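Local structure of CglIIR protein (Corynebacterium glutamicum, 6F1S) at residues A[95-100]-A[128-133]. The protein is the C-terminal domain of the H subunit of the CglI restriction endonuclease, a subunit with a helicase-like motor that probably couples NTP hydrolysis to work on DNA. Residues are numbered along the deposited sequence; the frame is centred on the assembly and turned at random.
Sequences VLRTNR and ILYRIE
One face of the Tyr-130 ring carries the aliphatic part of Arg-100. Arg-100 CG sits 3.9 Å from the Tyr-130 ring centroid, a CH-pi contact, and CD lies farther out toward the rim. With CG anti to the carbonyl carbon (chi1 -60°), the chain bends at chi2 to lay CD over the ring; the bend at chi3 turns NE to Thr-98 O. The guanidinium plane stands 88° to the ring plane. Arg-100 NE donates a hydrogen bond to Thr-98 O at 3.0 Å, coming from above the carbonyl plane of Thr-98. Arg-97 CG reaches Tyr-130 CE1 obliquely at 3.4 Å. Its guanidinium has Val-95 CG1 over one face and makes salt bridges to Asp-114 (NH2) and Glu-48 (NH1). Tyr-130 OH bonds to Ser-111 N. At the edge of the Arg-131 guanidinium, in plane, lie water 1 and Glu-133 OE1, the latter in a salt bridge from NH1; NE pairs with Asp-36. On the sheet face opposite Tyr-130, the one Arg-131 also leaves from, Leu-96 CD2 packs beside Leu-129 CD1 (3.6 Å), against helix 32-46. Three nearly straight backbone bonds join the strands. These parallel strands, linked through helix 112-120, form a beta-alpha-beta unit within the mixed sheet of this domain.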
# COMPACT_ATOMS: atom_id res chain seq x y z
N VAL A 95 -6.31 4.58 -0.32
CA VAL A 95 -7.29 3.86 0.48
C VAL A 95 -6.59 3.18 1.65
O VAL A 95 -5.64 2.42 1.46
CB VAL A 95 -8.06 2.83 -0.38
CG1 VAL A 95 -9.02 2.01 0.47
CG2 VAL A 95 -8.80 3.52 -1.52
N LEU A 96 -7.05 3.49 2.86
CA LEU A 96 -6.50 2.92 4.08
C LEU A 96 -7.54 2.01 4.73
O LEU A 96 -8.62 2.47 5.08
CB LEU A 96 -6.09 4.01 5.07
CG LEU A 96 -5.17 5.14 4.60
CD1 LEU A 96 -4.92 6.14 5.73
CD2 LEU A 96 -3.85 4.58 4.08
N ARG A 97 -7.20 0.73 4.88
CA ARG A 97 -8.08 -0.21 5.57
C ARG A 97 -7.40 -0.74 6.83
O ARG A 97 -6.22 -1.10 6.80
CB ARG A 97 -8.44 -1.40 4.67
CG ARG A 97 -8.99 -1.02 3.31
CD ARG A 97 -10.39 -0.47 3.40
NE ARG A 97 -10.94 -0.32 2.06
CZ ARG A 97 -11.87 0.56 1.73
NH1 ARG A 97 -12.36 1.39 2.64
NH2 ARG A 97 -12.31 0.63 0.48
N THR A 98 -8.14 -0.80 7.92
CA THR A 98 -7.60 -1.36 9.15
C THR A 98 -8.37 -2.62 9.55
O THR A 98 -9.36 -2.99 8.90
CB THR A 98 -7.63 -0.32 10.28
OG1 THR A 98 -8.99 0.07 10.53
CG2 THR A 98 -6.81 0.90 9.89
N ASN A 99 -7.89 -3.28 10.60
CA ASN A 99 -8.48 -4.53 11.09
C ASN A 99 -8.53 -5.59 9.98
O ASN A 99 -9.45 -6.39 9.91
CB ASN A 99 -9.88 -4.28 11.68
CG ASN A 99 -10.49 -5.52 12.30
OD1 ASN A 99 -9.80 -6.31 12.95
ND2 ASN A 99 -11.79 -5.73 12.07
N ARG A 100 -7.54 -5.58 9.10
CA ARG A 100 -7.45 -6.61 8.07
C ARG A 100 -6.83 -7.86 8.65
O ARG A 100 -5.96 -7.79 9.52
CB ARG A 100 -6.65 -6.11 6.86
CG ARG A 100 -7.23 -4.88 6.17
CD ARG A 100 -8.65 -5.10 5.65
NE ARG A 100 -9.65 -4.96 6.71
CZ ARG A 100 -10.90 -5.41 6.62
NH1 ARG A 100 -11.32 -6.01 5.52
NH2 ARG A 100 -11.73 -5.24 7.64
N ILE A 128 -3.40 1.41 -2.15
CA ILE A 128 -4.23 0.81 -1.12
C ILE A 128 -3.33 0.27 -0.02
O ILE A 128 -2.44 -0.53 -0.28
CB ILE A 128 -5.11 -0.32 -1.69
CG1 ILE A 128 -5.98 0.20 -2.84
CG2 ILE A 128 -5.96 -0.94 -0.60
CD1 ILE A 128 -6.92 -0.85 -3.45
N LEU A 129 -3.57 0.71 1.21
CA LEU A 129 -2.78 0.23 2.35
C LEU A 129 -3.64 -0.59 3.31
O LEU A 129 -4.69 -0.14 3.77
CB LEU A 129 -2.13 1.41 3.08
CG LEU A 129 -0.96 2.08 2.34
CD1 LEU A 129 -0.60 3.44 2.93
CD2 LEU A 129 0.25 1.18 2.34
N TYR A 130 -3.20 -1.82 3.58
CA TYR A 130 -3.90 -2.71 4.50
C TYR A 130 -3.14 -2.83 5.81
O TYR A 130 -1.96 -3.21 5.81
CB TYR A 130 -4.08 -4.10 3.88
CG TYR A 130 -5.36 -4.32 3.11
CD1 TYR A 130 -5.98 -3.27 2.45
CD2 TYR A 130 -5.96 -5.57 3.04
CE1 TYR A 130 -7.15 -3.46 1.73
CE2 TYR A 130 -7.13 -5.77 2.33
CZ TYR A 130 -7.72 -4.71 1.68
OH TYR A 130 -8.89 -4.88 0.97
N ARG A 131 -3.80 -2.52 6.91
CA ARG A 131 -3.20 -2.66 8.23
C ARG A 131 -3.56 -4.02 8.82
O ARG A 131 -4.73 -4.31 9.05
CB ARG A 131 -3.64 -1.53 9.17
CG ARG A 131 -2.82 -1.41 10.46
CD ARG A 131 -3.43 -0.37 11.39
NE ARG A 131 -2.60 -0.11 12.56
CZ ARG A 131 -2.65 -0.80 13.69
NH1 ARG A 131 -3.50 -1.82 13.80
NH2 ARG A 131 -1.85 -0.49 14.70
N ILE A 132 -2.55 -4.84 9.06
CA ILE A 132 -2.76 -6.19 9.59
C ILE A 132 -2.10 -6.34 10.95
O ILE A 132 -0.90 -6.11 11.09
CB ILE A 132 -2.22 -7.26 8.64
CG1 ILE A 132 -2.91 -7.16 7.28
CG2 ILE A 132 -2.40 -8.65 9.24
CD1 ILE A 132 -2.31 -8.06 6.23
N GLU A 133 -2.89 -6.74 11.94
CA GLU A 133 -2.42 -6.87 13.31
C GLU A 133 -2.98 -8.13 13.97
O GLU A 133 -4.12 -8.51 13.72
CB GLU A 133 -2.81 -5.63 14.12
CG GLU A 133 -2.26 -5.59 15.53
CD GLU A 133 -3.05 -4.66 16.43
OE1 GLU A 133 -3.04 -3.44 16.19
OE2 GLU A 133 -3.70 -5.16 17.37
O HOH W 1 -5.23 -3.11 12.23
O HOH W 2 -5.60 -6.17 11.71